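TRNA(Ile2) 2-agmatinylcytidine synthetase TiaS (Archaeoglobus fulgidus, PDB 5XOB) catalyses the ATP-dependent attachment of agmatine to the wobble cytidine of its isoleucine tRNA, so that the tRNA reads AUA instead of AUG. Local coordinates at residues N349-C352 with R357-E360; G283-E288 with N309-L314; D73-V78 with P132-K137; V3-D8 with G69-V74. One frame throughout, in Å; residues are numbered along the deposited sequence.

Contact 1 (N349-C352 with R357-E360). With ZN (zinc ion), chain B.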
loop_
_atom_site.group_PDB
_atom_site.type_symbol
_atom_site.label_atom_id
_atom_site.label_comp_id
_atom_site.label_asym_id
_atom_site.label_seq_id
_atom_site.Cartn_x
_atom_site.Cartn_y
_atom_site.Cartn_z
ATOM N N ASN A 349 46.928 -3.319 6.184
ATOM C CA ASN A 349 48.214 -3.947 5.934
ATOM C C ASN A 349 48.290 -4.527 4.538
ATOM O O ASN A 349 47.283 -5.005 4.011
ATOM C CB ASN A 349 48.513 -5.042 6.957
ATOM C CG ASN A 349 48.910 -4.481 8.306
ATOM O OD1 ASN A 349 48.622 -3.325 8.622
ATOM N ND2 ASN A 349 49.574 -5.298 9.109
ATOM N N PRO A 350 49.494 -4.492 3.942
ATOM C CA PRO A 350 49.706 -5.010 2.597
ATOM C C PRO A 350 49.504 -6.518 2.525
ATOM O O PRO A 350 49.801 -7.232 3.484
ATOM C CB PRO A 350 51.174 -4.662 2.296
ATOM C CG PRO A 350 51.630 -3.778 3.397
ATOM C CD PRO A 350 50.760 -4.077 4.567
ATOM N N ILE A 351 48.993 -6.979 1.389
ATOM C CA ILE A 351 48.829 -8.401 1.123
ATOM C C ILE A 351 50.148 -8.940 0.574
ATOM O O ILE A 351 50.721 -8.351 -0.344
ATOM C CB ILE A 351 47.689 -8.643 0.098
ATOM C CG1 ILE A 351 46.344 -8.106 0.629
ATOM C CG2 ILE A 351 47.579 -10.120 -0.264
ATOM C CD1 ILE A 351 45.905 -8.657 1.976
ATOM N N CYS A 352 50.630 -10.047 1.136
ATOM C CA CYS A 352 51.854 -10.681 0.647
ATOM C C CYS A 352 51.691 -11.142 -0.807
ATOM O O CYS A 352 50.706 -11.795 -1.134
ATOM C CB CYS A 352 52.242 -11.874 1.517
ATOM S SG CYS A 352 53.709 -12.742 0.918
ATOM N N ARG A 357 48.475 -13.968 1.833
ATOM C CA ARG A 357 47.920 -13.647 3.152
ATOM C C ARG A 357 48.311 -12.226 3.549
ATOM O O ARG A 357 49.123 -11.588 2.881
ATOM C CB ARG A 357 48.309 -14.680 4.234
ATOM C CG ARG A 357 49.705 -14.560 4.846
ATOM C CD ARG A 357 49.677 -14.398 6.367
ATOM N NE ARG A 357 48.859 -15.392 7.071
ATOM C CZ ARG A 357 48.684 -15.429 8.395
ATOM N NH1 ARG A 357 49.278 -14.539 9.191
ATOM N NH2 ARG A 357 47.911 -16.367 8.934
ATOM N N ARG A 358 47.716 -11.738 4.629
ATOM C CA ARG A 358 47.991 -10.394 5.126
ATOM C C ARG A 358 49.361 -10.342 5.808
ATOM O O ARG A 358 49.694 -11.216 6.612
ATOM C CB ARG A 358 46.909 -9.983 6.120
ATOM C CG ARG A 358 46.765 -8.484 6.313
ATOM C CD ARG A 358 46.079 -8.184 7.634
ATOM N NE ARG A 358 46.996 -8.411 8.752
ATOM C CZ ARG A 358 47.191 -7.583 9.779
ATOM N NH1 ARG A 358 48.070 -7.918 10.711
ATOM N NH2 ARG A 358 46.511 -6.446 9.905
ATOM N N MET A 359 50.148 -9.317 5.485
ATOM C CA MET A 359 51.455 -9.124 6.120
ATOM C C MET A 359 51.277 -8.634 7.550
ATOM O O MET A 359 50.469 -7.739 7.809
ATOM C CB MET A 359 52.311 -8.105 5.355
ATOM C CG MET A 359 53.018 -8.645 4.118
ATOM S SD MET A 359 54.453 -7.642 3.669
ATOM C CE MET A 359 55.037 -8.529 2.229
ATOM N N GLU A 360 52.039 -9.220 8.469
ATOM C CA GLU A 360 52.044 -8.788 9.864
ATOM C C GLU A 360 53.023 -7.627 10.028
ATOM O O GLU A 360 54.023 -7.555 9.317
ATOM C CB GLU A 360 52.394 -9.958 10.803
ATOM C CG GLU A 360 53.839 -10.459 10.741
ATOM C CD GLU A 360 54.065 -11.757 11.515
ATOM O OE1 GLU A 360 53.084 -12.349 12.021
ATOM O OE2 GLU A 360 55.236 -12.193 11.613
HETATM ZN ZN ZN B . 53.438 -14.868 2.119
#

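Contact 2 (G283-E288 with N309-L314)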
loop_
_atom_site.group_PDB
_atom_site.type_symbol
_atom_site.label_atom_id
_atom_site.label_comp_id
_atom_site.label_asym_id
_atom_site.label_seq_id
_atom_site.Cartn_x
_atom_site.Cartn_y
_atom_site.Cartn_z
ATOM N N GLY A 283 12.555 -9.943 15.100
ATOM C CA GLY A 283 12.893 -10.162 13.679
ATOM C C GLY A 283 12.878 -8.879 12.850
ATOM O O GLY A 283 12.645 -8.912 11.638
ATOM N N HIS A 284 13.156 -7.755 13.512
ATOM C CA HIS A 284 13.018 -6.414 12.936
ATOM C C HIS A 284 14.374 -5.725 12.874
ATOM O O HIS A 284 15.238 -5.972 13.709
ATOM C CB HIS A 284 12.054 -5.572 13.782
ATOM C CG HIS A 284 10.856 -6.330 14.264
ATOM N ND1 HIS A 284 9.940 -6.885 13.402
ATOM C CD2 HIS A 284 10.428 -6.632 15.512
ATOM C CE1 HIS A 284 8.996 -7.496 14.093
ATOM N NE2 HIS A 284 9.268 -7.357 15.378
ATOM N N VAL A 285 14.535 -4.833 11.904
ATOM C CA VAL A 285 15.831 -4.258 11.569
ATOM C C VAL A 285 15.716 -2.735 11.554
ATOM O O VAL A 285 15.123 -2.186 10.634
ATOM C CB VAL A 285 16.277 -4.755 10.174
ATOM C CG1 VAL A 285 17.659 -4.227 9.809
ATOM C CG2 VAL A 285 16.246 -6.278 10.110
ATOM N N PHE A 286 16.279 -2.052 12.550
ATOM C CA PHE A 286 16.149 -0.589 12.641
ATOM C C PHE A 286 17.398 0.135 12.198
ATOM O O PHE A 286 18.481 -0.434 12.178
ATOM C CB PHE A 286 15.847 -0.142 14.068
ATOM C CG PHE A 286 14.495 -0.541 14.553
ATOM C CD1 PHE A 286 13.533 0.418 14.840
ATOM C CD2 PHE A 286 14.180 -1.879 14.728
ATOM C CE1 PHE A 286 12.280 0.046 15.295
ATOM C CE2 PHE A 286 12.930 -2.257 15.179
ATOM C CZ PHE A 286 11.977 -1.295 15.463
ATOM N N PHE A 287 17.228 1.408 11.867
ATOM C CA PHE A 287 18.347 2.290 11.614
ATOM C C PHE A 287 17.856 3.725 11.665
ATOM O O PHE A 287 16.694 3.968 11.986
ATOM C CB PHE A 287 19.024 1.961 10.280
ATOM C CG PHE A 287 18.146 2.136 9.084
ATOM C CD1 PHE A 287 18.123 3.342 8.401
ATOM C CD2 PHE A 287 17.373 1.085 8.613
ATOM C CE1 PHE A 287 17.326 3.506 7.282
ATOM C CE2 PHE A 287 16.576 1.240 7.495
ATOM C CZ PHE A 287 16.552 2.452 6.829
ATOM N N GLU A 288 18.752 4.665 11.383
ATOM C CA GLU A 288 18.447 6.083 11.478
ATOM C C GLU A 288 19.146 6.847 10.389
ATOM O O GLU A 288 20.188 6.432 9.885
ATOM C CB GLU A 288 18.903 6.661 12.815
ATOM C CG GLU A 288 17.833 6.735 13.893
ATOM C CD GLU A 288 18.291 7.518 15.115
ATOM O OE1 GLU A 288 19.195 8.378 14.977
ATOM O OE2 GLU A 288 17.748 7.276 16.217
ATOM N N ASN A 309 17.136 -8.071 4.192
ATOM C CA ASN A 309 18.490 -8.347 3.724
ATOM C C ASN A 309 19.166 -7.114 3.128
ATOM O O ASN A 309 20.299 -6.794 3.491
ATOM C CB ASN A 309 18.489 -9.485 2.699
ATOM C CG ASN A 309 17.857 -10.758 3.237
ATOM O OD1 ASN A 309 17.520 -10.848 4.421
ATOM N ND2 ASN A 309 17.686 -11.745 2.368
ATOM N N VAL A 310 18.466 -6.416 2.234
ATOM C CA VAL A 310 19.038 -5.234 1.575
ATOM C C VAL A 310 19.187 -4.086 2.573
ATOM O O VAL A 310 20.125 -3.293 2.477
ATOM C CB VAL A 310 18.245 -4.757 0.313
ATOM C CG1 VAL A 310 17.668 -5.929 -0.476
ATOM C CG2 VAL A 310 17.146 -3.754 0.666
ATOM N N ILE A 311 18.262 -3.991 3.526
ATOM C CA ILE A 311 18.361 -2.971 4.567
ATOM C C ILE A 311 19.547 -3.255 5.481
ATOM O O ILE A 311 20.297 -2.345 5.807
ATOM C CB ILE A 311 17.074 -2.866 5.413
ATOM C CG1 ILE A 311 15.902 -2.361 4.557
ATOM C CG2 ILE A 311 17.286 -1.951 6.616
ATOM C CD1 ILE A 311 16.084 -0.974 3.965
ATOM N N ARG A 312 19.719 -4.514 5.885
ATOM C CA ARG A 312 20.819 -4.894 6.783
ATOM C C ARG A 312 22.200 -4.444 6.294
ATOM O O ARG A 312 23.106 -4.243 7.102
ATOM C CB ARG A 312 20.827 -6.409 7.038
ATOM C CG ARG A 312 19.751 -6.869 8.013
ATOM C CD ARG A 312 20.165 -8.088 8.824
ATOM N NE ARG A 312 18.993 -8.768 9.374
ATOM C CZ ARG A 312 18.206 -9.593 8.681
ATOM N NH1 ARG A 312 18.449 -9.855 7.396
ATOM N NH2 ARG A 312 17.157 -10.157 9.275
ATOM N N LEU A 313 22.356 -4.274 4.981
ATOM C CA LEU A 313 23.634 -3.847 4.410
ATOM C C LEU A 313 24.031 -2.420 4.787
ATOM O O LEU A 313 24.918 -2.234 5.627
ATOM C CB LEU A 313 23.633 -4.015 2.882
ATOM C CG LEU A 313 23.393 -5.439 2.362
ATOM C CD1 LEU A 313 23.747 -5.544 0.883
ATOM C CD2 LEU A 313 24.172 -6.474 3.166
ATOM N N LEU A 314 23.357 -1.436 4.188
ATOM C CA LEU A 314 23.777 -0.015 4.205
ATOM C C LEU A 314 24.567 0.477 5.435
ATOM O O LEU A 314 24.392 -0.012 6.560
ATOM C CB LEU A 314 22.576 0.919 3.896
ATOM C CG LEU A 314 21.472 1.327 4.896
ATOM C CD1 LEU A 314 20.142 1.486 4.165
ATOM C CD2 LEU A 314 21.299 0.371 6.060
#

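Contact 3 (D73-V78 with P132-K137)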
loop_
_atom_site.group_PDB
_atom_site.type_symbol
_atom_site.label_atom_id
_atom_site.label_comp_id
_atom_site.label_asym_id
_atom_site.label_seq_id
_atom_site.Cartn_x
_atom_site.Cartn_y
_atom_site.Cartn_z
ATOM N N ASP A 73 -33.628 6.637 -0.205
ATOM C CA ASP A 73 -34.494 5.605 0.348
ATOM C C ASP A 73 -34.025 4.221 -0.070
ATOM O O ASP A 73 -33.930 3.319 0.757
ATOM C CB ASP A 73 -35.945 5.803 -0.134
ATOM C CG ASP A 73 -36.653 6.999 0.525
ATOM O OD1 ASP A 73 -36.198 7.488 1.588
ATOM O OD2 ASP A 73 -37.692 7.439 -0.027
ATOM N N VAL A 74 -33.735 4.058 -1.357
ATOM C CA VAL A 74 -33.313 2.765 -1.870
ATOM C C VAL A 74 -32.059 2.309 -1.147
ATOM O O VAL A 74 -32.019 1.216 -0.582
ATOM C CB VAL A 74 -33.033 2.808 -3.380
ATOM C CG1 VAL A 74 -32.300 1.548 -3.822
ATOM C CG2 VAL A 74 -34.334 2.947 -4.155
ATOM N N VAL A 75 -31.040 3.162 -1.167
ATOM C CA VAL A 75 -29.775 2.873 -0.496
ATOM C C VAL A 75 -30.001 2.661 0.991
ATOM O O VAL A 75 -29.439 1.743 1.592
ATOM C CB VAL A 75 -28.757 4.011 -0.705
ATOM C CG1 VAL A 75 -27.527 3.814 0.173
ATOM C CG2 VAL A 75 -28.348 4.078 -2.168
ATOM N N ASN A 76 -30.836 3.508 1.577
ATOM C CA ASN A 76 -31.146 3.403 2.994
ATOM C C ASN A 76 -31.610 2.006 3.387
ATOM O O ASN A 76 -31.155 1.438 4.376
ATOM C CB ASN A 76 -32.227 4.410 3.360
ATOM C CG ASN A 76 -32.553 4.386 4.831
ATOM O OD1 ASN A 76 -31.662 4.279 5.668
ATOM N ND2 ASN A 76 -33.830 4.478 5.159
ATOM N N GLU A 77 -32.514 1.463 2.586
ATOM C CA GLU A 77 -33.133 0.178 2.859
ATOM C C GLU A 77 -32.147 -0.961 2.665
ATOM O O GLU A 77 -32.161 -1.940 3.416
ATOM C CB GLU A 77 -34.345 -0.004 1.948
ATOM C CG GLU A 77 -35.475 0.963 2.281
ATOM C CD GLU A 77 -36.516 1.110 1.180
ATOM O OE1 GLU A 77 -36.536 0.295 0.224
ATOM O OE2 GLU A 77 -37.324 2.065 1.281
ATOM N N VAL A 78 -31.298 -0.818 1.651
ATOM C CA VAL A 78 -30.195 -1.749 1.411
ATOM C C VAL A 78 -29.318 -1.862 2.650
ATOM O O VAL A 78 -28.878 -2.954 3.025
ATOM C CB VAL A 78 -29.309 -1.276 0.239
ATOM C CG1 VAL A 78 -28.050 -2.131 0.124
ATOM C CG2 VAL A 78 -30.094 -1.307 -1.067
ATOM N N PRO A 132 -27.701 15.577 0.695
ATOM C CA PRO A 132 -28.497 14.542 1.327
ATOM C C PRO A 132 -27.619 13.363 1.692
ATOM O O PRO A 132 -26.673 13.042 0.968
ATOM C CB PRO A 132 -29.512 14.152 0.245
ATOM C CG PRO A 132 -29.398 15.184 -0.830
ATOM C CD PRO A 132 -28.004 15.698 -0.741
ATOM N N HIS A 133 -27.948 12.717 2.800
ATOM C CA HIS A 133 -27.048 11.769 3.411
ATOM C C HIS A 133 -27.776 10.854 4.378
ATOM O O HIS A 133 -28.884 11.164 4.822
ATOM C CB HIS A 133 -25.966 12.528 4.169
ATOM C CG HIS A 133 -26.501 13.419 5.247
ATOM N ND1 HIS A 133 -27.241 14.552 4.982
ATOM C CD2 HIS A 133 -26.394 13.347 6.597
ATOM C CE1 HIS A 133 -27.571 15.135 6.121
ATOM N NE2 HIS A 133 -27.066 14.427 7.116
ATOM N N LEU A 134 -27.142 9.724 4.687
ATOM C CA LEU A 134 -27.629 8.786 5.693
ATOM C C LEU A 134 -26.523 8.565 6.700
ATOM O O LEU A 134 -25.361 8.442 6.321
ATOM C CB LEU A 134 -27.991 7.453 5.048
ATOM C CG LEU A 134 -29.095 7.531 3.997
ATOM C CD1 LEU A 134 -29.089 6.289 3.126
ATOM C CD2 LEU A 134 -30.449 7.711 4.661
ATOM N N ARG A 135 -26.874 8.531 7.979
ATOM C CA ARG A 135 -25.910 8.176 9.026
ATOM C C ARG A 135 -26.623 7.318 10.057
ATOM O O ARG A 135 -27.151 7.815 11.047
ATOM C CB ARG A 135 -25.277 9.430 9.654
ATOM C CG ARG A 135 -26.238 10.322 10.431
ATOM C CD ARG A 135 -25.886 11.795 10.357
ATOM N NE ARG A 135 -25.443 12.373 11.633
ATOM C CZ ARG A 135 -25.655 13.644 11.993
ATOM N NH1 ARG A 135 -26.320 14.482 11.195
ATOM N NH2 ARG A 135 -25.214 14.088 13.165
ATOM N N HIS A 136 -26.648 6.016 9.816
ATOM C CA HIS A 136 -27.530 5.143 10.581
ATOM C C HIS A 136 -27.179 5.068 12.057
ATOM O O HIS A 136 -28.043 4.739 12.880
ATOM C CB HIS A 136 -27.586 3.753 9.963
ATOM C CG HIS A 136 -28.414 3.704 8.727
ATOM N ND1 HIS A 136 -28.015 4.296 7.548
ATOM C CD2 HIS A 136 -29.641 3.184 8.495
ATOM C CE1 HIS A 136 -28.951 4.121 6.633
ATOM N NE2 HIS A 136 -29.948 3.448 7.181
ATOM N N LYS A 137 -25.928 5.370 12.395
ATOM C CA LYS A 137 -25.518 5.409 13.789
ATOM C C LYS A 137 -24.659 6.647 13.998
ATOM O O LYS A 137 -25.136 7.782 13.847
ATOM C CB LYS A 137 -24.787 4.107 14.153
ATOM C CG LYS A 137 -25.503 2.852 13.670
ATOM C CD LYS A 137 -25.242 1.619 14.519
ATOM C CE LYS A 137 -23.786 1.481 14.924
ATOM N NZ LYS A 137 -23.455 0.092 15.343
#

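Contact 4 (V3-D8 with G69-V74). With MG (magnesium ion), chain C.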
loop_
_atom_site.group_PDB
_atom_site.type_symbol
_atom_site.label_atom_id
_atom_site.label_comp_id
_atom_site.label_asym_id
_atom_site.label_seq_id
_atom_site.Cartn_x
_atom_site.Cartn_y
_atom_site.Cartn_z
ATOM N N VAL A 3 -26.199 11.483 -10.356
ATOM C CA VAL A 3 -25.867 11.650 -8.944
ATOM C C VAL A 3 -24.829 10.627 -8.481
ATOM O O VAL A 3 -24.957 9.419 -8.726
ATOM C CB VAL A 3 -27.123 11.548 -8.054
ATOM C CG1 VAL A 3 -26.774 11.813 -6.593
ATOM C CG2 VAL A 3 -28.189 12.530 -8.524
ATOM N N TRP A 4 -23.800 11.136 -7.808
ATOM C CA TRP A 4 -22.750 10.312 -7.220
ATOM C C TRP A 4 -23.179 9.805 -5.854
ATOM O O TRP A 4 -23.560 10.594 -4.983
ATOM C CB TRP A 4 -21.454 11.113 -7.062
ATOM C CG TRP A 4 -20.587 11.152 -8.287
ATOM C CD1 TRP A 4 -20.442 12.195 -9.152
ATOM C CD2 TRP A 4 -19.733 10.102 -8.774
ATOM N NE1 TRP A 4 -19.557 11.863 -10.153
ATOM C CE2 TRP A 4 -19.104 10.585 -9.942
ATOM C CE3 TRP A 4 -19.443 8.802 -8.337
ATOM C CZ2 TRP A 4 -18.201 9.813 -10.684
ATOM C CZ3 TRP A 4 -18.541 8.033 -9.072
ATOM C CH2 TRP A 4 -17.933 8.541 -10.234
ATOM N N VAL A 5 -23.096 8.491 -5.664
ATOM C CA VAL A 5 -23.429 7.876 -4.388
ATOM C C VAL A 5 -22.169 7.396 -3.677
ATOM O O VAL A 5 -21.341 6.716 -4.276
ATOM C CB VAL A 5 -24.371 6.684 -4.577
ATOM C CG1 VAL A 5 -24.732 6.084 -3.225
ATOM C CG2 VAL A 5 -25.625 7.117 -5.328
ATOM N N GLY A 6 -22.045 7.745 -2.396
ATOM C CA GLY A 6 -20.865 7.405 -1.600
ATOM C C GLY A 6 -21.281 6.588 -0.407
ATOM O O GLY A 6 -22.354 6.820 0.142
ATOM N N ILE A 7 -20.453 5.616 -0.028
ATOM C CA ILE A 7 -20.750 4.720 1.102
ATOM C C ILE A 7 -19.461 4.266 1.792
ATOM O O ILE A 7 -18.496 3.929 1.114
ATOM C CB ILE A 7 -21.503 3.439 0.658
ATOM C CG1 ILE A 7 -22.654 3.762 -0.300
ATOM C CG2 ILE A 7 -22.052 2.695 1.869
ATOM C CD1 ILE A 7 -23.325 2.545 -0.902
ATOM N N ASP A 8 -19.454 4.254 3.130
ATOM C CA ASP A 8 -18.374 3.611 3.915
ATOM C C ASP A 8 -18.878 3.083 5.272
ATOM O O ASP A 8 -20.004 3.361 5.686
ATOM C CB ASP A 8 -17.189 4.579 4.128
ATOM C CG ASP A 8 -15.870 3.864 4.532
ATOM O OD1 ASP A 8 -15.791 2.614 4.498
ATOM O OD2 ASP A 8 -14.893 4.562 4.884
ATOM N N GLY A 69 -34.582 11.876 -3.785
ATOM C CA GLY A 69 -35.172 11.399 -2.526
ATOM C C GLY A 69 -35.442 9.904 -2.514
ATOM O O GLY A 69 -35.393 9.261 -1.464
ATOM N N GLU A 70 -35.712 9.355 -3.696
ATOM C CA GLU A 70 -35.979 7.930 -3.864
ATOM C C GLU A 70 -34.679 7.146 -3.774
ATOM O O GLU A 70 -34.620 6.081 -3.164
ATOM C CB GLU A 70 -36.633 7.682 -5.222
ATOM C CG GLU A 70 -37.891 8.510 -5.456
ATOM C CD GLU A 70 -38.558 8.232 -6.793
ATOM O OE1 GLU A 70 -37.839 7.952 -7.784
ATOM O OE2 GLU A 70 -39.807 8.311 -6.853
ATOM N N LEU A 71 -33.640 7.694 -4.397
ATOM C CA LEU A 71 -32.285 7.138 -4.338
ATOM C C LEU A 71 -31.821 6.895 -2.895
ATOM O O LEU A 71 -31.345 5.809 -2.547
ATOM C CB LEU A 71 -31.307 8.095 -5.039
ATOM C CG LEU A 71 -30.193 7.534 -5.930
ATOM C CD1 LEU A 71 -29.001 8.482 -5.901
ATOM C CD2 LEU A 71 -29.764 6.121 -5.549
ATOM N N VAL A 72 -31.969 7.924 -2.069
ATOM C CA VAL A 72 -31.617 7.858 -0.658
ATOM C C VAL A 72 -32.307 6.666 -0.028
ATOM O O VAL A 72 -31.668 5.815 0.591
ATOM C CB VAL A 72 -32.088 9.124 0.089
ATOM C CG1 VAL A 72 -31.788 9.016 1.575
ATOM C CG2 VAL A 72 -31.437 10.374 -0.482
ATOM N N ASP A 73 -33.628 6.637 -0.205
ATOM C CA ASP A 73 -34.494 5.605 0.348
ATOM C C ASP A 73 -34.025 4.221 -0.070
ATOM O O ASP A 73 -33.930 3.319 0.757
ATOM C CB ASP A 73 -35.945 5.803 -0.134
ATOM C CG ASP A 73 -36.653 6.999 0.525
ATOM O OD1 ASP A 73 -36.198 7.488 1.588
ATOM O OD2 ASP A 73 -37.692 7.439 -0.027
ATOM N N VAL A 74 -33.735 4.058 -1.357
ATOM C CA VAL A 74 -33.313 2.765 -1.870
ATOM C C VAL A 74 -32.059 2.309 -1.147
ATOM O O VAL A 74 -32.019 1.216 -0.582
ATOM C CB VAL A 74 -33.033 2.808 -3.380
ATOM C CG1 VAL A 74 -32.300 1.548 -3.822
ATOM C CG2 VAL A 74 -34.334 2.947 -4.155
HETATM MG MG MG C . -13.639 1.546 5.400
#

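Contact 1 (N349-C352 with R357-E360)
The side-chain amide of Asn-349 lies over one face of the Arg-358 guanidinium, the two planes only 14° apart and ND2 of Asn-349 offset toward the rim of the group. ND2 and NH2 of Arg-358 approach to 3.4 Å, but both are donors, so this is a stack of flat groups and not a hydrogen bond. The arginine gets there by a kink at chi3 (74°), which turns its far end back toward Asn-349. With its face against the guanidinium, the amide spends an N-H in its own plane: ND2 of Asn-349 donates to the carbonyl O of Met-359 at 2.9 Å, fairly straight at 163°. A leucine here would probably leave the Met-359 carbonyl without this donor and the guanidinium without its flat partner, free to turn.

Beside this stack the backbones bond directly. Met-359 N donates to Pro-350 O at 2.9 Å and Cys-352 N to Arg-357 O at 2.8 Å, framing Ile-351 and Arg-358 as a non-hydrogen-bonded antiparallel pair. Met-359 turns inward and runs extended beyond CG, its CG 4.2 Å from CB of Cys-352, and Phe-368, Thr-375 and Ala-377 pack round it. Cys-352 sends SG anti to its backbone N, onto the zinc ion at 2.5 Å from SG; Cys-355, Cys-370 and Cys-373 complete the site. A short turn carrying a CxxC pair, pinned by backbone bonds across its base, is the zinc knuckle, here one half of the four-cysteine site of the C-terminal zinc ribbon.

Contact 2 (G283-E288 with N309-L314)
Ile-311 pushes its CG2 methyl against the Phe-287 ring, 3.4 Å from CE2, and approaches obliquely while the two side chains cross at about a right angle. Phe-287 holds CG between its backbone N and carbonyl carbon (chi1 62°), a rotation that brings the CD2 and CE2 side of the ring to the methyl. The same CG2 of Ile-311 also touches CG1 of Val-285 at 3.9 Å, so one branch fills the groove between two residues that project from the same side of the strand. Leu-333 packs on both Phe-287 and Ile-311.

Toward Gly-283 a charged side chain takes over at the margin. Arg-312 lays its aliphatic part across Val-285, CG lying 3.8 Å from CG1 of the valine, and NE then passes CG2 of Val-285 at 3.8 Å. The charge is spent elsewhere: NE makes a salt bridge with Asp-279, and NH1 has a weak bond to Asn-309 OD1, which sits in the guanidinium plane at its edge. A methionine in its place would probably leave Asp-279 without its positive mate and Asn-309 OD1 without its weak N-H partner.

Strand 284-288 and helix 309-313 run 36° apart with their axes 8.9 Å from each other at closest approach. The helix belongs to the connection between strands 294-300 and 319-327, and its apolar side closes on the barrel interior, as in the OB-fold, where a helix placed there caps the barrel of a nucleic acid-binding domain.

Contact 3 (D73-V78 with P132-K137)
Leu-134 sets CG anti to its carbonyl carbon (chi1 -61°), and Asn-76 sends its CG anti to the backbone N (chi1 -178°); between them these choices bring a leucine methyl onto the helix backbone and an amide out toward His-136. CD1 of Leu-134 comes to 3.5 Å from CA of Asn-76 and 3.7 Å from its CB, the two side chains crossing at about a right angle. CD2 of Leu-134 lies along the amide, 3.9 Å from CG of Asn-76. From the preceding residue, CG1 of Val-75 meets CD1 of Leu-134 at 4.2 Å, so that methyl beds between two consecutive helix residues, with Val-72, Ile-79 and Phe-96 also touching the leucine.

This is helix 68-82 of the TCKD domain lying against one edge of the mixed sheet, which continues into the FLD domain: strand 133-135 is the outermost strand on this side, paired through Leu-134 with Ala-94 of strand 93-98. On its other side the helix meets helix 20-32, where Glu-77 forms a salt bridge with Arg-28.

Beyond the strand the chain turns, and His-136 points its ring back at the helix, resting it on Ile-79, Ile-80 and Leu-85. OD1 of Asn-76 is modelled at the ring edge, too close to NE2 of His-136, so the place of OD1 and the hydrogen bond itself are doubtful; only the nearness of amide and ring edge can be relied on.

Contact 4 (V3-D8 with G69-V74)
This is a small, buried, wholly apolar contact in which Leu-71 of helix 68-82 packs on Val-3 and Val-5 of strand 2-8, an interior strand in the TCKD part of a mixed sheet that also takes in strands of the FLD domain. Helix and strand are joined here by side chains alone: no hydrogen bond passes between them, and the nearest CA atoms, those of Val-5 and Leu-71, are 8.9 Å apart.

One methyl does the work. With chi1 of Leu-71 at -139°, off the staggered positions, CD1 is the branch that reaches the strand. It comes to 3.7 Å from CG2 of Val-5, the two side chains meeting tip to tip. The same CD1 of Leu-71 lies 4.1 Å from CG1 of Val-3, but here leucine and valine slide past each other in opposite directions, so the methyl sits beside Val-3 and in front of Val-5. Being two positions apart, both valines face the helix, while Trp-4 between them turns to the other side of the sheet.

More apolar residues surround the leucine: Phe-96 from strand 93-98, Val-63 from strand 57-64, Val-29 from helix 20-32, and Leu-33. The strand itself is held on both edges by backbone bonds, Val-5 to Phe-61 and Gly-6 to Val-95.

The strand then runs on, away from the helix, to the metal site. Asp-8 there shares the magnesium ion with Thr-18, which is phosphorylated; of the two carboxylate oxygens of Asp-8, OD1 binds at 2.6 Å from the magnesium, while OD2 stands 3.3 Å from the ion.

Contacts 3 and 4 are neighbours, their centres about 7 Å apart, and both use helix 68-82: contact 4 sets it on an interior strand of the sheet, contact 3 on the edge strand. They touch where Leu-134 CD2 meets Val-72 CG1 at 3.6 Å. The chemistry follows depth, purely apolar in contact 4, mixed with amide and imidazole in contact 3. Contact 2, in the OB-fold, is again buried helix on strand, with an arginine at its margin. Contact 1 stands apart in the small zinc ribbon, its centre about 80 Å from that of contact 4; partly buried, with half its residues exposed, it combines backbone bonds, an amide-guanidinium stack and a zinc ligand.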